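Local structure of endoglucanase (Uncultured bacterium, 3X17) at residues M255-Q260 and V496-V501; S412-Y417 and P456-A461. The protein hydrolyses internal beta-1,4-glucosidic bonds of cellulose as a glycoside hydrolase family 9 endoglucanase, probably with inversion of the anomeric configuration. One frame throughout, in Å; residues are numbered along the deposited sequence.

Contact 1. Residues M255-Q260 and V496-V501; sequences MIRPEQ and VKASGV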
ATOM      1  N   MET A 255      -1.882  16.180  18.638  1.00 40.70           N
ATOM      2  CA  MET A 255      -0.804  16.345  17.689  1.00 41.65           C
ATOM      3  C   MET A 255       0.513  16.553  18.404  1.00 41.55           C
ATOM      4  O   MET A 255       1.079  17.634  18.357  1.00 43.84           O
ATOM      5  CB  MET A 255      -1.101  17.524  16.759  1.00 42.48           C
ATOM      6  CG  MET A 255      -2.257  17.240  15.795  1.00 43.73           C
ATOM      7  SD  MET A 255      -1.719  16.088  14.496  1.00 43.79           S
ATOM      8  CE  MET A 255      -3.242  15.164  14.244  1.00 46.32           C
ATOM      9  N   ILE A 256       1.025  15.502  19.034  1.00 40.67           N
ATOM     10  CA  ILE A 256       2.260  15.605  19.790  1.00 38.74           C
ATOM     11  C   ILE A 256       3.229  14.531  19.302  1.00 39.74           C
ATOM     12  O   ILE A 256       2.813  13.579  18.627  1.00 39.43           O
ATOM     13  CB  ILE A 256       1.997  15.372  21.305  1.00 39.39           C
ATOM     14  CG1 ILE A 256       1.771  13.878  21.570  1.00 38.88           C
ATOM     15  CG2 ILE A 256       0.851  16.253  21.806  1.00 39.15           C
ATOM     16  CD1 ILE A 256       0.885  13.527  22.770  1.00 42.75           C
ATOM     17  N   ARG A 257       4.489  14.643  19.718  1.00 37.80           N
ATOM     18  CA  ARG A 257       5.509  13.617  19.477  1.00 40.84           C
ATOM     19  C   ARG A 257       5.183  12.304  20.183  1.00 39.06           C
ATOM     20  O   ARG A 257       4.500  12.303  21.208  1.00 38.95           O
ATOM     21  CB  ARG A 257       6.882  14.084  19.966  1.00 37.72           C
ATOM     22  CG  ARG A 257       7.440  15.280  19.229  1.00 47.33           C
ATOM     23  CD  ARG A 257       8.393  16.086  20.130  1.00 49.12           C
ATOM     24  NE  ARG A 257       8.712  17.378  19.527  1.00 51.99           N
ATOM     25  CZ  ARG A 257       9.496  17.522  18.461  1.00 54.02           C
ATOM     26  NH1 ARG A 257      10.047  16.454  17.905  1.00 51.91           N
ATOM     27  NH2 ARG A 257       9.715  18.730  17.942  1.00 55.09           N
ATOM     28  N   PRO A 258       5.766  11.193  19.692  1.00 38.71           N
ATOM     29  CA  PRO A 258       5.431   9.889  20.262  1.00 37.48           C
ATOM     30  C   PRO A 258       5.984   9.717  21.673  1.00 38.22           C
ATOM     31  O   PRO A 258       5.410   8.964  22.457  1.00 36.60           O
ATOM     32  CB  PRO A 258       6.089   8.894  19.301  1.00 36.98           C
ATOM     33  CG  PRO A 258       7.136   9.639  18.606  1.00 36.98           C
ATOM     34  CD  PRO A 258       6.667  11.081  18.529  1.00 37.02           C
ATOM     35  N   GLU A 259       7.111  10.367  21.970  1.00 37.84           N
ATOM     36  CA  GLU A 259       7.700  10.288  23.309  1.00 41.19           C
ATOM     37  C   GLU A 259       6.910  11.111  24.308  1.00 40.89           C
ATOM     38  O   GLU A 259       7.044  10.918  25.500  1.00 39.59           O
ATOM     39  CB  GLU A 259       9.158  10.765  23.338  1.00 42.77           C
ATOM     40  CG  GLU A 259       9.900  10.688  22.023  1.00 50.07           C
ATOM     41  CD  GLU A 259       9.607  11.871  21.120  1.00 49.47           C
ATOM     42  OE1 GLU A 259       8.613  11.764  20.390  1.00 52.78           O
ATOM     43  OE2 GLU A 259      10.377  12.863  21.099  1.00 46.13           O
ATOM     44  N   GLN A 260       6.107  12.047  23.821  1.00 41.75           N
ATOM     45  CA  GLN A 260       5.180  12.741  24.708  1.00 43.70           C
ATOM     46  C   GLN A 260       3.899  11.940  24.987  1.00 43.86           C
ATOM     47  O   GLN A 260       3.124  12.297  25.889  1.00 42.61           O
ATOM     48  CB  GLN A 260       4.862  14.137  24.185  1.00 42.78           C
ATOM     49  CG  GLN A 260       6.096  15.034  24.073  1.00 51.39           C
ATOM     50  CD  GLN A 260       5.787  16.413  23.481  1.00 62.72           C
ATOM     51  OE1 GLN A 260       6.341  17.417  23.925  1.00 63.74           O
ATOM     52  NE2 GLN A 260       4.933  16.458  22.447  1.00 62.43           N
ATOM     53  N   VAL A 496       4.741  14.544  12.126  1.00 37.34           N
ATOM     54  CA  VAL A 496       4.974  15.593  11.148  1.00 37.96           C
ATOM     55  C   VAL A 496       4.463  16.924  11.675  1.00 39.43           C
ATOM     56  O   VAL A 496       5.186  17.937  11.647  1.00 39.07           O
ATOM     57  CB  VAL A 496       4.331  15.267   9.773  1.00 39.14           C
ATOM     58  CG1 VAL A 496       4.249  16.521   8.914  1.00 35.50           C
ATOM     59  CG2 VAL A 496       5.127  14.126   9.061  1.00 33.22           C
ATOM     60  N   LYS A 497       3.249  16.896  12.215  1.00 39.07           N
ATOM     61  CA  LYS A 497       2.568  18.099  12.677  1.00 41.42           C
ATOM     62  C   LYS A 497       3.292  18.671  13.891  1.00 42.33           C
ATOM     63  O   LYS A 497       3.647  19.841  13.905  1.00 42.80           O
ATOM     64  CB  LYS A 497       1.134  17.780  13.073  1.00 40.29           C
ATOM     65  CG  LYS A 497       0.330  19.007  13.450  1.00 45.24           C
ATOM     66  CD  LYS A 497       0.335  20.044  12.336  1.00 47.31           C
ATOM     67  CE  LYS A 497      -0.505  21.253  12.715  1.00 51.40           C
ATOM     68  NZ  LYS A 497      -0.712  22.129  11.533  1.00 51.73           N
ATOM     69  N   ALA A 498       3.588  17.818  14.865  1.00 42.24           N
ATOM     70  CA  ALA A 498       4.281  18.270  16.072  1.00 44.65           C
ATOM     71  C   ALA A 498       5.716  18.736  15.815  1.00 44.79           C
ATOM     72  O   ALA A 498       6.182  19.670  16.447  1.00 44.32           O
ATOM     73  CB  ALA A 498       4.246  17.207  17.143  1.00 44.28           C
ATOM     74  N   SER A 499       6.409  18.102  14.876  1.00 44.23           N
ATOM     75  CA  SER A 499       7.829  18.367  14.704  1.00 43.58           C
ATOM     76  C   SER A 499       8.073  19.450  13.674  1.00 44.67           C
ATOM     77  O   SER A 499       9.157  20.034  13.638  1.00 43.72           O
ATOM     78  CB  SER A 499       8.567  17.102  14.279  1.00 45.77           C
ATOM     79  OG  SER A 499       8.319  16.818  12.911  1.00 43.23           O
ATOM     80  N   GLY A 500       7.088  19.674  12.801  1.00 44.85           N
ATOM     81  CA  GLY A 500       7.289  20.485  11.597  1.00 43.60           C
ATOM     82  C   GLY A 500       8.335  19.921  10.635  1.00 44.20           C
ATOM     83  O   GLY A 500       8.793  20.623   9.723  1.00 43.87           O
ATOM     84  N   VAL A 501       8.689  18.647  10.809  1.00 41.00           N
ATOM     85  CA  VAL A 501       9.589  17.955   9.878  1.00 39.67           C
ATOM     86  C   VAL A 501       8.833  16.897   9.049  1.00 39.85           C
ATOM     87  O   VAL A 501       8.245  15.966   9.619  1.00 38.62           O
ATOM     88  CB  VAL A 501      10.726  17.257  10.639  1.00 40.96           C
ATOM     89  CG1 VAL A 501      11.719  16.641   9.646  1.00 39.98           C
ATOM     90  CG2 VAL A 501      11.452  18.271  11.586  1.00 37.76           C
TER
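The loop between strands 243-249 and 265-271 meets the C-terminal end of the short helix 494-499 on the surface of the catalytic domain. Ala-498 is the central point of this loop-on-helix packing. Its CB faces the loop backbone and lies 3.4 Å from Met-255 O. Ala-498 CB is also 3.6 Å from Arg-257 N, and Ile-256 runs past it between these two. Ile-256 turns its own side chain away from the helix.

Met-255 and Lys-497 pack beside this point. The sulfur SD of Met-255 touches Lys-497 CB at 3.6 Å, and CB and CG of Met-255 lie near Lys-497 CG. The methionine chain bends at chi2 (-74°), which brings SD back against the base of the lysine. The lysine amine leads away from the loop.

On the other flank Arg-257 reaches over the helix end. Its NH2 stops 3.8 Å from Ser-499 CA, a van der Waals contact. Ser-499 OG belongs to an ST turn: it accepts from Val-501 N at 2.8 Å and itself donates a hydrogen bond to Leu-495 O. Gly-500, with positive phi, is the first residue to leave the helix.

Around the contact, Met-255 also touches His-492 and Arg-494. Ile-256 O accepts a hydrogen bond from Tyr-180 OH, and Pro-258 packs on Leu-495 of helix 494-499 and on His-145 of strand 144-145.

Contact 2. Residues S412-Y417 and P456-A461; sequences SVFQTY and PEYERA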
ATOM      1  N   SER A 412     -11.629  -7.879 -14.692  1.00 36.25           N
ATOM      2  CA  SER A 412     -12.504  -6.835 -14.148  1.00 38.84           C
ATOM      3  C   SER A 412     -11.761  -5.533 -13.789  1.00 36.58           C
ATOM      4  O   SER A 412     -12.246  -4.454 -14.099  1.00 35.09           O
ATOM      5  CB  SER A 412     -13.359  -7.341 -12.981  1.00 38.65           C
ATOM      6  OG  SER A 412     -12.520  -7.821 -11.957  1.00 50.54           O
ATOM      7  N   VAL A 413     -10.581  -5.622 -13.172  1.00 34.76           N
ATOM      8  CA  VAL A 413      -9.814  -4.401 -12.926  1.00 34.87           C
ATOM      9  C   VAL A 413      -9.566  -3.637 -14.238  1.00 35.82           C
ATOM     10  O   VAL A 413      -9.842  -2.440 -14.318  1.00 35.81           O
ATOM     11  CB  VAL A 413      -8.494  -4.639 -12.160  1.00 33.20           C
ATOM     12  CG1 VAL A 413      -7.677  -3.374 -12.134  1.00 30.37           C
ATOM     13  CG2 VAL A 413      -8.798  -5.083 -10.732  1.00 36.51           C
ATOM     14  N   PHE A 414      -9.048  -4.333 -15.248  1.00 34.71           N
ATOM     15  CA  PHE A 414      -8.728  -3.721 -16.525  1.00 36.63           C
ATOM     16  C   PHE A 414      -9.926  -3.042 -17.182  1.00 38.18           C
ATOM     17  O   PHE A 414      -9.802  -1.935 -17.718  1.00 39.28           O
ATOM     18  CB  PHE A 414      -8.131  -4.735 -17.481  1.00 37.59           C
ATOM     19  CG  PHE A 414      -7.495  -4.105 -18.699  1.00 42.98           C
ATOM     20  CD1 PHE A 414      -6.298  -3.410 -18.583  1.00 41.45           C
ATOM     21  CD2 PHE A 414      -8.169  -4.085 -19.928  1.00 42.03           C
ATOM     22  CE1 PHE A 414      -5.738  -2.753 -19.679  1.00 41.28           C
ATOM     23  CE2 PHE A 414      -7.612  -3.440 -21.032  1.00 41.75           C
ATOM     24  CZ  PHE A 414      -6.400  -2.765 -20.902  1.00 42.34           C
ATOM     25  N   GLN A 415     -11.098  -3.664 -17.074  1.00 39.16           N
ATOM     26  CA  GLN A 415     -12.320  -3.065 -17.603  1.00 40.71           C
ATOM     27  C   GLN A 415     -12.680  -1.740 -16.931  1.00 40.86           C
ATOM     28  O   GLN A 415     -13.156  -0.791 -17.597  1.00 40.64           O
ATOM     29  CB  GLN A 415     -13.483  -4.040 -17.474  1.00 42.30           C
ATOM     30  CG  GLN A 415     -14.840  -3.358 -17.438  1.00 48.30           C
ATOM     31  CD  GLN A 415     -16.004  -4.347 -17.385  1.00 56.52           C
ATOM     32  OE1 GLN A 415     -17.151  -3.955 -17.172  1.00 65.64           O
ATOM     33  NE2 GLN A 415     -15.715  -5.624 -17.597  1.00 59.13           N
ATOM     34  N   THR A 416     -12.505  -1.668 -15.607  1.00 39.22           N
ATOM     35  CA  THR A 416     -12.724  -0.396 -14.914  1.00 37.54           C
ATOM     36  C   THR A 416     -11.694   0.641 -15.361  1.00 37.40           C
ATOM     37  O   THR A 416     -12.020   1.798 -15.634  1.00 38.46           O
ATOM     38  CB  THR A 416     -12.699  -0.560 -13.381  1.00 38.48           C
ATOM     39  OG1 THR A 416     -13.586  -1.615 -12.999  1.00 36.80           O
ATOM     40  CG2 THR A 416     -13.152   0.740 -12.685  1.00 36.71           C
ATOM     41  N   TYR A 417     -10.448   0.214 -15.475  1.00 35.18           N
ATOM     42  CA  TYR A 417      -9.395   1.117 -15.895  1.00 36.63           C
ATOM     43  C   TYR A 417      -9.758   1.747 -17.248  1.00 38.12           C
ATOM     44  O   TYR A 417      -9.512   2.936 -17.481  1.00 38.59           O
ATOM     45  CB  TYR A 417      -8.076   0.355 -15.984  1.00 35.82           C
ATOM     46  CG  TYR A 417      -7.041   0.944 -16.920  1.00 37.24           C
ATOM     47  CD1 TYR A 417      -6.218   1.986 -16.513  1.00 33.93           C
ATOM     48  CD2 TYR A 417      -6.825   0.395 -18.184  1.00 34.56           C
ATOM     49  CE1 TYR A 417      -5.238   2.524 -17.368  1.00 30.28           C
ATOM     50  CE2 TYR A 417      -5.811   0.881 -19.019  1.00 33.72           C
ATOM     51  CZ  TYR A 417      -5.038   1.967 -18.604  1.00 38.17           C
ATOM     52  OH  TYR A 417      -4.049   2.480 -19.418  1.00 40.69           O
ATOM     53  N   PRO A 456       1.066  -6.825 -22.049  1.00 45.06           N
ATOM     54  CA  PRO A 456       1.543  -5.463 -21.925  1.00 43.42           C
ATOM     55  C   PRO A 456       0.502  -4.465 -21.477  1.00 41.14           C
ATOM     56  O   PRO A 456       0.860  -3.573 -20.774  1.00 39.42           O
ATOM     57  CB  PRO A 456       2.021  -5.163 -23.327  1.00 43.64           C
ATOM     58  CG  PRO A 456       2.466  -6.411 -23.798  1.00 44.41           C
ATOM     59  CD  PRO A 456       1.558  -7.434 -23.283  1.00 45.14           C
ATOM     60  N   GLU A 457      -0.744  -4.605 -21.880  1.00 38.34           N
ATOM     61  CA  GLU A 457      -1.734  -3.662 -21.428  1.00 39.66           C
ATOM     62  C   GLU A 457      -1.934  -3.726 -19.927  1.00 38.89           C
ATOM     63  O   GLU A 457      -2.298  -2.779 -19.336  1.00 38.35           O
ATOM     64  CB  GLU A 457      -3.049  -3.792 -22.176  1.00 38.50           C
ATOM     65  CG  GLU A 457      -3.883  -4.985 -21.875  1.00 40.97           C
ATOM     66  CD  GLU A 457      -5.023  -5.160 -22.855  1.00 51.01           C
ATOM     67  OE1 GLU A 457      -5.199  -4.331 -23.757  1.00 49.26           O
ATOM     68  OE2 GLU A 457      -5.767  -6.120 -22.701  1.00 50.84           O
ATOM     69  N   TYR A 458      -1.688  -4.857 -19.312  1.00 39.12           N
ATOM     70  CA  TYR A 458      -1.897  -4.962 -17.866  1.00 37.54           C
ATOM     71  C   TYR A 458      -0.784  -4.187 -17.160  1.00 39.50           C
ATOM     72  O   TYR A 458      -1.037  -3.387 -16.264  1.00 37.73           O
ATOM     73  CB  TYR A 458      -1.928  -6.413 -17.408  1.00 34.83           C
ATOM     74  CG  TYR A 458      -3.262  -7.108 -17.613  1.00 32.94           C
ATOM     75  CD1 TYR A 458      -4.357  -6.436 -18.141  1.00 34.53           C
ATOM     76  CD2 TYR A 458      -3.411  -8.448 -17.299  1.00 31.93           C
ATOM     77  CE1 TYR A 458      -5.566  -7.104 -18.376  1.00 35.95           C
ATOM     78  CE2 TYR A 458      -4.614  -9.111 -17.491  1.00 32.54           C
ATOM     79  CZ  TYR A 458      -5.687  -8.439 -18.022  1.00 38.66           C
ATOM     80  OH  TYR A 458      -6.895  -9.098 -18.135  1.00 41.69           O
ATOM     81  N   GLU A 459       0.431  -4.332 -17.669  1.00 39.11           N
ATOM     82  CA  GLU A 459       1.570  -3.622 -17.117  1.00 40.25           C
ATOM     83  C   GLU A 459       1.428  -2.109 -17.294  1.00 39.11           C
ATOM     84  O   GLU A 459       1.741  -1.314 -16.381  1.00 35.72           O
ATOM     85  CB  GLU A 459       2.847  -4.124 -17.775  1.00 38.67           C
ATOM     86  CG  GLU A 459       4.105  -3.855 -16.978  1.00 46.14           C
ATOM     87  CD  GLU A 459       5.332  -4.529 -17.589  1.00 51.47           C
ATOM     88  OE1 GLU A 459       5.458  -5.756 -17.463  1.00 61.46           O
ATOM     89  OE2 GLU A 459       6.132  -3.848 -18.249  1.00 51.95           O
ATOM     90  N   ARG A 460       0.865  -1.713 -18.428  1.00 38.27           N
ATOM     91  CA  ARG A 460       0.549  -0.307 -18.621  1.00 40.49           C
ATOM     92  C   ARG A 460      -0.492   0.157 -17.592  1.00 38.97           C
ATOM     93  O   ARG A 460      -0.344   1.230 -17.005  1.00 38.13           O
ATOM     94  CB  ARG A 460       0.074   0.004 -20.049  1.00 41.23           C
ATOM     95  CG  ARG A 460      -0.254   1.509 -20.252  1.00 47.15           C
ATOM     96  CD  ARG A 460      -0.750   1.813 -21.678  1.00 54.91           C
ATOM     97  NE  ARG A 460      -2.151   1.420 -21.867  1.00 63.85           N
ATOM     98  CZ  ARG A 460      -2.563   0.426 -22.663  1.00 66.58           C
ATOM     99  NH1 ARG A 460      -1.674  -0.276 -23.365  1.00 64.77           N
ATOM    100  NH2 ARG A 460      -3.862   0.129 -22.751  1.00 60.47           N
ATOM    101  N   ALA A 461      -1.545  -0.637 -17.406  1.00 35.68           N
ATOM    102  CA  ALA A 461      -2.600  -0.270 -16.478  1.00 36.57           C
ATOM    103  C   ALA A 461      -2.071  -0.178 -15.051  1.00 34.40           C
ATOM    104  O   ALA A 461      -2.527   0.653 -14.289  1.00 35.16           O
ATOM    105  CB  ALA A 461      -3.788  -1.244 -16.562  1.00 35.71           C
TER
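Phe-414 lays its ring across the side chain of Glu-457, with the ring and carboxylate planes stacked 27° apart. Phe-414 CZ comes 3.4 Å from Glu-457 CD. The aliphatic part of the glutamate joins in, with Glu-457 CG 3.5 Å from Phe-414 CZ. Glu-457 CG sits between its backbone N and carbonyl carbon, and the extended chain beyond it passes across the phenyl ring. The acid has its own partner: OE2 forms a salt bridge to Arg-455, which probably steadies the carboxylate against the ring.

The base of the phenylalanine meets Tyr-458. Phe-414 CG is 3.6 Å from Tyr-458 CE1, which approaches with the edge of its ring. The two ring planes are inclined to each other at an intermediate angle. Ala-461 CB lies at the edge of the Phe-414 ring.

This is knob-into-hole packing between helices 396-418 and 456-469 of the family 9 (alpha/alpha)6 barrel. Phe-414 is the knob, and Glu-457, Tyr-458, Arg-460 and Ala-461 form the hole. The local axes approach to 10.7 Å and cross at 63°, a gap filled by the large aromatic side chains.

One turn after Phe-414, Tyr-417 covers Ala-461. The CB of Ala-461 stands 3.7 Å from the centroid of the Tyr-417 ring, almost on the ring normal, as a CH-pi contact. The phenol end goes on to Arg-460. Arg-460 NE donates to Tyr-417 OH at 3.3 Å, from a position that leaves the oxygen somewhat outside the guanidinium plane. The arginine bends at chi3 (78°) to bring NE there. Leu-446 of helix 435-452 packs on both Tyr-458 and Ala-461.

Contacts 1 and 2 lie on opposite sides of the chain's centre. Their centres are about 40 Å apart, and their nearest atoms are about 28 Å apart. Both belong to the family 9 catalytic region. Contact 1 joins a loop to a short helix at the surface, and the Arg-257 side chain is about 10 Å from the zinc ion held by Cys-132, Asp-148, His-149 and His-175. Pro-258 touches the zinc ligand Asp-148. Contact 2 joins two longer helices and is partly buried. In sequence, both segments of contact 2 fall between those of contact 1. Helix 494-499 is the next helix in the chain after helix 456-469, so consecutive helices serve the two contacts.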